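Local coordinates for putative uncharacterized protein (Sulfolobus turreted icosahedral virus, PDB 4IL7), which probably serves as the penton protein of the viral capsid, this chain being its C-terminal domain with a partial jelly-roll fold, at residues 90-95 and 139-144; 97-102 and 153-158; 109-114 and 127-132. The protein carries 1 engineered substitution. All coordinates share one frame; numbering follows the deposited sequence. Where two conformers were deposited one is given.

Contact 1: 90-95 and 139-144; sequences TYTIPA and GTQITN
Ile142 meets the phenol ring of Tyr91 at an edge, with its CB near the ring plane, while the ring of Tyr80 packs against the same tyrosine with its plane turned by about 35°. The strands involved are neighbours in one four-stranded antiparallel sheet of this partial jelly roll: 86-92 is its outermost strand on this side, and 141-147 lies next inside. Tyr91 CB, the side-chain atom closest to Ile142, lies 4.2 Å from Ile142 CD1. The other flat group, the amide of Gln141, belongs to the opposite sheet face. A bend at chi2 (-73°) folds this side chain back over the neighbouring strand, where OE1 takes the hydroxyl of Thr92. The 2.5 Å between Thr92 OG1 and Gln141 OE1 is very short, and its exact value is doubtful. Gln141 NE2 donates to a water that also bonds Thr90 OG1, so both ends of the amide have partners and its rotation is probably fixed. Tyr91 and Ile142 form the antiparallel hydrogen-bonded pair, with Ile142 N 2.9 Å from Tyr91 O and a longer return bond from Tyr91 N to Ile142 O, 3.3 Å. Beyond the strand end the ladder continues through Ile93 N to Thr140 O and Gly139 N to Ile93 O, both nearly straight on the carbonyl. Gly139 has a positive phi of 90°, a turn geometry in which a side chain would crowd the preceding carbonyl. On the buried side, Ile93 and Thr140 run alongside each other, and Ile93 CD1 reaches 3.8 Å from Thr140 CG2 and 4.1 Å from Ile142 CG1.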
# COMPACT_ATOMS: atom_id res chain seq x y z
N THR A 90 1.30 -0.76 -11.30
CA THR A 90 2.32 -0.36 -10.35
C THR A 90 2.27 1.15 -10.12
O THR A 90 1.78 1.91 -10.96
CB THR A 90 3.72 -0.76 -10.80
OG1 THR A 90 4.06 -0.12 -12.00
CG2 THR A 90 3.79 -2.25 -10.96
N TYR A 91 2.75 1.59 -8.96
CA TYR A 91 2.71 3.01 -8.58
C TYR A 91 4.08 3.41 -8.09
O TYR A 91 4.78 2.61 -7.49
CB TYR A 91 1.66 3.29 -7.47
CG TYR A 91 0.32 2.84 -7.92
CD1 TYR A 91 -0.45 3.60 -8.74
CD2 TYR A 91 -0.13 1.59 -7.58
CE1 TYR A 91 -1.68 3.15 -9.23
CE2 TYR A 91 -1.32 1.11 -8.05
CZ TYR A 91 -2.05 1.84 -8.92
OH TYR A 91 -3.21 1.34 -9.37
N THR A 92 4.41 4.68 -8.29
CA THR A 92 5.66 5.25 -7.83
C THR A 92 5.40 6.17 -6.67
O THR A 92 4.55 7.06 -6.74
CB THR A 92 6.35 6.03 -8.96
OG1 THR A 92 6.67 5.11 -10.00
CG2 THR A 92 7.66 6.69 -8.46
N ILE A 93 6.12 5.97 -5.59
CA ILE A 93 6.00 6.84 -4.44
C ILE A 93 6.86 8.10 -4.71
O ILE A 93 8.04 7.97 -5.01
CB ILE A 93 6.44 6.06 -3.19
CG1 ILE A 93 5.42 4.93 -2.94
CG2 ILE A 93 6.58 6.98 -2.01
CD1 ILE A 93 5.87 3.88 -1.96
N PRO A 94 6.27 9.30 -4.61
CA PRO A 94 6.95 10.50 -5.14
C PRO A 94 7.98 11.16 -4.23
O PRO A 94 8.78 11.97 -4.71
CB PRO A 94 5.79 11.46 -5.38
CG PRO A 94 4.82 11.13 -4.30
CD PRO A 94 4.89 9.61 -4.18
N ALA A 95 7.94 10.86 -2.94
CA ALA A 95 8.78 11.56 -1.98
C ALA A 95 9.18 10.67 -0.83
O ALA A 95 8.69 9.56 -0.69
CB ALA A 95 8.06 12.79 -1.46
N GLY A 139 10.76 7.41 -4.97
CA GLY A 139 10.97 6.52 -6.09
C GLY A 139 10.72 5.05 -5.79
O GLY A 139 10.76 4.22 -6.69
N THR A 140 10.38 4.73 -4.52
CA THR A 140 9.96 3.36 -4.18
C THR A 140 8.77 2.98 -5.04
O THR A 140 7.88 3.82 -5.28
CB THR A 140 9.62 3.28 -2.67
OG1 THR A 140 10.80 3.57 -1.92
CG2 THR A 140 9.13 1.90 -2.28
N GLN A 141 8.71 1.77 -5.56
CA GLN A 141 7.61 1.28 -6.34
C GLN A 141 6.74 0.36 -5.54
O GLN A 141 7.21 -0.48 -4.80
CB GLN A 141 8.17 0.51 -7.50
CG GLN A 141 9.02 1.38 -8.44
CD GLN A 141 8.22 2.29 -9.26
OE1 GLN A 141 8.37 3.50 -9.14
NE2 GLN A 141 7.39 1.73 -10.13
N ILE A 142 5.44 0.48 -5.71
CA ILE A 142 4.46 -0.51 -5.23
C ILE A 142 4.26 -1.48 -6.36
O ILE A 142 3.65 -1.15 -7.41
CB ILE A 142 3.12 0.15 -4.88
CG1 ILE A 142 3.32 1.22 -3.84
CG2 ILE A 142 2.13 -0.92 -4.42
CD1 ILE A 142 2.05 2.01 -3.52
N THR A 143 4.84 -2.67 -6.28
CA THR A 143 4.74 -3.61 -7.39
C THR A 143 3.59 -4.60 -7.32
O THR A 143 3.16 -5.12 -8.32
CB THR A 143 6.07 -4.37 -7.56
OG1 THR A 143 6.27 -5.08 -6.32
CG2 THR A 143 7.19 -3.34 -7.67
N ASN A 144 3.11 -4.93 -6.13
CA ASN A 144 2.01 -5.90 -6.01
C ASN A 144 1.28 -5.65 -4.70
O ASN A 144 1.91 -5.27 -3.71
CB ASN A 144 2.47 -7.38 -6.02
CG ASN A 144 1.31 -8.40 -5.82
OD1 ASN A 144 0.97 -8.78 -4.66
ND2 ASN A 144 0.68 -8.81 -6.90
O HOH W 1 5.12 2.36 -11.46

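Contact 2: 97-102 and 153-158; sequences GYLIIS and ILIYEE
Six backbone hydrogen bonds join Tyr98 to Glu158, Ile100 to Tyr156 and Ser102 to Leu154, two for each hydrogen-bonded pair. Ile100 N lies 2.8 Å from Tyr156 O, at the short end of their range. Tyr98 N lies 3.0 Å from Glu158 O, at the long end. Leu99 with Glu157 and Ile101 with Ile155 are the non-hydrogen-bonded pairs between them, and the two strands run antiparallel at 158°. CA-H...O contacts supplement the ladder, among them Ile155 CA to Ile100 O.

The aromatic contact is a CH-pi one. Ile100 CB sits over a face of the Tyr156 ring, 3.8 Å from its centroid and 14° off the normal, with Ile100 CG2 continuing over CZ at 3.6 Å. Tyr156 CG lies between its backbone N and carbonyl carbon (chi1 60°), which lays the ring back across the neighbouring strand, alongside Ile100. Strands 97-104 and 150-158 are the two central strands of one four-stranded sheet of the jelly-roll-like domain, and the opposite face of that sheet, bearing Leu99, Ile101 and Ile155, turns inward to Ile142 and Met145 of the other sheet.

Apolar packing on this inner face is led by Leu99 CD1, 3.6 Å from Ile155 CG2; the two side chains meet at a slant. Ile101 CG2 approaches Ile155 CG1 more loosely.

Carboxylates make the last group. In one of its two conformers Glu158 lies across Ile100, with Ile100 CD1 3.5 Å from Glu158 OE1; the second conformer makes this contact less certain. Glu157 is buried and its chain is extended; OE1 accepts a weak hydrogen bond from Ala95 N, and OE2 comes within 2.6 Å of Ala95 O, a closeness that would suit a protonated carboxyl.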
# COMPACT_ATOMS: atom_id res chain seq x y z
N GLY A 97 8.84 9.79 2.96
CA GLY A 97 7.77 9.95 3.95
C GLY A 97 7.24 8.61 4.40
O GLY A 97 7.98 7.63 4.43
N TYR A 98 5.96 8.57 4.77
CA TYR A 98 5.30 7.36 5.21
C TYR A 98 4.21 6.99 4.21
O TYR A 98 3.26 7.74 3.96
CB TYR A 98 4.69 7.52 6.59
CG TYR A 98 5.72 7.78 7.62
CD1 TYR A 98 6.40 6.73 8.21
CD2 TYR A 98 6.07 9.08 7.94
CE1 TYR A 98 7.40 6.97 9.14
CE2 TYR A 98 7.06 9.34 8.85
CZ TYR A 98 7.74 8.28 9.45
OH TYR A 98 8.72 8.53 10.38
N LEU A 99 4.36 5.80 3.65
CA LEU A 99 3.32 5.20 2.84
C LEU A 99 2.23 4.67 3.74
O LEU A 99 2.46 3.88 4.69
CB LEU A 99 3.87 4.06 2.03
CG LEU A 99 2.90 3.39 1.06
CD1 LEU A 99 2.49 4.34 -0.05
CD2 LEU A 99 3.52 2.14 0.46
N ILE A 100 1.00 5.11 3.47
CA ILE A 100 -0.16 4.66 4.20
C ILE A 100 -1.05 3.84 3.29
O ILE A 100 -1.49 4.31 2.25
CB ILE A 100 -0.98 5.83 4.81
CG1 ILE A 100 -0.10 6.79 5.60
CG2 ILE A 100 -2.14 5.30 5.60
CD1 ILE A 100 0.49 6.17 6.82
N ILE A 101 -1.36 2.62 3.71
CA ILE A 101 -2.27 1.73 3.03
C ILE A 101 -3.40 1.51 3.97
O ILE A 101 -3.24 0.91 5.05
CB ILE A 101 -1.62 0.39 2.64
CG1 ILE A 101 -0.31 0.60 1.81
CG2 ILE A 101 -2.62 -0.43 1.85
CD1 ILE A 101 0.87 0.31 2.62
N SER A 102 -4.57 2.03 3.62
CA SER A 102 -5.79 1.87 4.45
C SER A 102 -6.69 0.86 3.79
O SER A 102 -7.22 1.12 2.71
CB SER A 102 -6.49 3.22 4.60
OG SER A 102 -7.66 3.09 5.38
N ILE A 153 -9.56 -0.00 -0.92
CA ILE A 153 -8.12 0.18 -0.86
C ILE A 153 -7.81 1.63 -1.07
O ILE A 153 -8.10 2.20 -2.13
CB ILE A 153 -7.46 -0.68 -1.96
CG1 ILE A 153 -7.79 -2.16 -1.85
CG2 ILE A 153 -5.95 -0.44 -2.00
CD1 ILE A 153 -7.55 -2.94 -3.14
N LEU A 154 -7.14 2.26 -0.10
CA LEU A 154 -6.70 3.66 -0.19
C LEU A 154 -5.20 3.69 0.08
O LEU A 154 -4.77 3.14 1.09
CB LEU A 154 -7.44 4.49 0.82
CG LEU A 154 -6.99 5.96 0.96
CD1 LEU A 154 -7.33 6.71 -0.30
CD2 LEU A 154 -7.58 6.57 2.21
N ILE A 155 -4.45 4.26 -0.85
CA ILE A 155 -3.00 4.34 -0.69
C ILE A 155 -2.62 5.81 -0.87
O ILE A 155 -2.97 6.44 -1.86
CB ILE A 155 -2.26 3.50 -1.74
CG1 ILE A 155 -2.73 2.05 -1.68
CG2 ILE A 155 -0.76 3.62 -1.51
CD1 ILE A 155 -2.10 1.13 -2.70
N TYR A 156 -1.91 6.37 0.10
CA TYR A 156 -1.44 7.73 0.00
C TYR A 156 -0.13 7.82 0.79
O TYR A 156 0.25 6.90 1.47
CB TYR A 156 -2.47 8.73 0.61
CG TYR A 156 -2.84 8.59 2.06
CD1 TYR A 156 -3.83 7.74 2.47
CD2 TYR A 156 -2.21 9.36 3.03
CE1 TYR A 156 -4.18 7.62 3.79
CE2 TYR A 156 -2.59 9.28 4.36
CZ TYR A 156 -3.58 8.44 4.76
OH TYR A 156 -3.94 8.35 6.09
N GLU A 157 0.59 8.92 0.63
CA GLU A 157 1.86 9.15 1.35
C GLU A 157 1.80 10.43 2.15
O GLU A 157 1.44 11.50 1.64
CB GLU A 157 3.01 9.26 0.37
CG GLU A 157 4.35 9.34 1.07
CD GLU A 157 5.55 9.51 0.20
OE1 GLU A 157 5.46 9.91 -0.98
OE2 GLU A 157 6.62 9.16 0.78
N GLU A 158 2.19 10.32 3.43
CA GLU A 158 2.36 11.45 4.33
C GLU A 158 3.76 11.98 4.05
O GLU A 158 4.74 11.25 4.20
CB GLU A 158 2.30 11.00 5.80
CG GLU A 158 1.01 10.33 6.28
CD GLU A 158 0.90 10.22 7.80
OE1 GLU A 158 0.10 9.36 8.28
OE2 GLU A 158 1.58 10.98 8.53

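Contact 3: 109-114 and 127-132; sequences GNIGQI and LQTGEN
The side chain of Leu127 lies against strand 110-118 from Gly112 to Ile114. Its CB lies 3.7 Å from Gly112 O, CG passes over the peptide at Gln113 C, and the two methyls then part: CD1 stays on that peptide, 3.8 Å from Gln113 C, while CD2 turns to Ile114 CG2 at 3.9 Å. Met145 and Leu147 of strand 141-147 also touch this leucine. Behind it, Ile111 CG2 wedges against Gln128 C at 3.4 Å. On the exposed side, Gln128 NE2 bonds Asn110 OD1 at 3.0 Å. Asn110 OD1 lies in the amide plane of Gln128, but the donor NE2 sits 39° out of the carbonyl plane of Asn110, the two amides being twisted 37° apart; OD1 accepts from Asn126 ND2 as well. At the end of the ladder Gly109 N donates to Thr129 OG1, and Thr129 N to Gly109 O. The side-chain amide of Asn132 pairs with the backbone of Gln128, OD1 accepting from Gln128 N and ND2 donating to Gln128 O; the same ND2 also donates to Ile101 O on strand 97-104, next to Asn132's own strand, so the amide links the two sheets. Leu127 O receives Ile111 N at 2.9 Å and, weakly, Gly112 N, while Leu127 N donates to Gly112 O. Two residues, Ile111 and Gly112, thus face one, which makes this a classic beta bulge near the open end of the 110-128 hairpin.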
# COMPACT_ATOMS: atom_id res chain seq x y z
N GLY A 109 -8.47 -7.43 11.07
CA GLY A 109 -7.34 -8.37 11.19
C GLY A 109 -6.48 -8.48 9.94
O GLY A 109 -6.50 -7.60 9.10
N ASN A 110 -5.71 -9.55 9.85
CA ASN A 110 -4.83 -9.71 8.71
C ASN A 110 -5.66 -9.79 7.46
O ASN A 110 -6.69 -10.47 7.39
CB ASN A 110 -3.96 -10.95 8.87
CG ASN A 110 -2.91 -10.76 9.95
OD1 ASN A 110 -2.34 -9.72 10.15
ND2 ASN A 110 -2.73 -11.81 10.76
N ILE A 111 -5.16 -9.16 6.38
CA ILE A 111 -5.93 -9.06 5.13
C ILE A 111 -5.09 -9.30 3.84
O ILE A 111 -5.69 -9.40 2.78
CB ILE A 111 -6.66 -7.70 5.09
CG1 ILE A 111 -7.79 -7.59 4.06
CG2 ILE A 111 -5.74 -6.51 4.96
CD1 ILE A 111 -8.77 -8.71 4.02
N GLY A 112 -3.78 -9.35 3.92
CA GLY A 112 -2.98 -9.62 2.75
C GLY A 112 -1.56 -9.15 2.87
O GLY A 112 -1.00 -9.14 3.95
N GLN A 113 -1.03 -8.77 1.70
CA GLN A 113 0.39 -8.52 1.48
C GLN A 113 0.56 -7.39 0.51
O GLN A 113 -0.23 -7.28 -0.41
CB GLN A 113 1.12 -9.73 0.93
CG GLN A 113 1.25 -10.90 1.88
CD GLN A 113 2.33 -11.85 1.39
OE1 GLN A 113 2.72 -11.85 0.15
NE2 GLN A 113 2.95 -12.51 2.34
N ILE A 114 1.64 -6.63 0.68
CA ILE A 114 2.11 -5.65 -0.32
C ILE A 114 3.58 -5.85 -0.53
O ILE A 114 4.33 -6.13 0.38
CB ILE A 114 1.76 -4.17 0.08
CG1 ILE A 114 1.98 -3.17 -1.04
CG2 ILE A 114 2.44 -3.80 1.37
CD1 ILE A 114 1.42 -1.76 -0.74
N LEU A 127 -0.26 -6.94 5.57
CA LEU A 127 -1.32 -5.92 5.72
C LEU A 127 -2.40 -6.44 6.65
O LEU A 127 -2.77 -7.58 6.61
CB LEU A 127 -1.97 -5.59 4.40
CG LEU A 127 -1.05 -4.94 3.37
CD1 LEU A 127 -1.77 -4.82 2.04
CD2 LEU A 127 -0.57 -3.61 3.83
N GLN A 128 -2.89 -5.49 7.46
CA GLN A 128 -4.07 -5.68 8.30
C GLN A 128 -5.12 -4.66 7.80
O GLN A 128 -4.84 -3.66 7.19
CB GLN A 128 -3.74 -5.51 9.80
CG GLN A 128 -2.66 -6.45 10.25
CD GLN A 128 -2.42 -6.47 11.71
OE1 GLN A 128 -2.35 -5.43 12.33
NE2 GLN A 128 -2.27 -7.66 12.27
N THR A 129 -6.36 -4.90 8.27
CA THR A 129 -7.36 -3.89 8.07
C THR A 129 -7.00 -2.64 8.84
O THR A 129 -6.32 -2.70 9.88
CB THR A 129 -8.75 -4.37 8.47
OG1 THR A 129 -8.79 -4.69 9.86
CG2 THR A 129 -9.17 -5.53 7.65
N GLY A 130 -7.55 -1.51 8.38
CA GLY A 130 -7.19 -0.24 8.92
C GLY A 130 -5.91 0.32 8.29
O GLY A 130 -5.60 0.00 7.16
N GLU A 131 -5.18 1.15 9.04
CA GLU A 131 -3.98 1.83 8.51
C GLU A 131 -2.71 1.00 8.73
O GLU A 131 -2.39 0.51 9.82
CB GLU A 131 -3.79 3.23 9.10
CG GLU A 131 -4.81 4.23 8.61
CD GLU A 131 -4.58 5.59 9.13
OE1 GLU A 131 -3.56 5.82 9.80
OE2 GLU A 131 -5.45 6.40 8.87
N ASN A 132 -1.99 0.88 7.64
CA ASN A 132 -0.69 0.20 7.58
C ASN A 132 0.29 1.27 7.17
O ASN A 132 0.10 1.92 6.15
CB ASN A 132 -0.71 -0.92 6.55
CG ASN A 132 -1.73 -1.97 6.82
OD1 ASN A 132 -1.46 -2.99 7.41
ND2 ASN A 132 -2.97 -1.75 6.38
O HOH W 2 -6.46 -4.73 11.98

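From the N terminus, 90-95 and then 97-102 set out the first halves of contacts 1 and 2, and 109-114 follows. Contact 3 closes first, at 127-132, after a hairpin of a dozen intervening residues, and it is nested inside the loops of both others. Contact 1 closes next at 139-144 and contact 2 last at 153-158, so these two loops cross. Contacts 1 and 3 lie in the same sheet, where strands 141-147 and 110-118 are neighbours, while contact 2 forms the centre of the other. Residues 127-132 lead from one sheet into the other, and Ile93 packing on Leu99 and Ile101 on Ile114 join the two sheets.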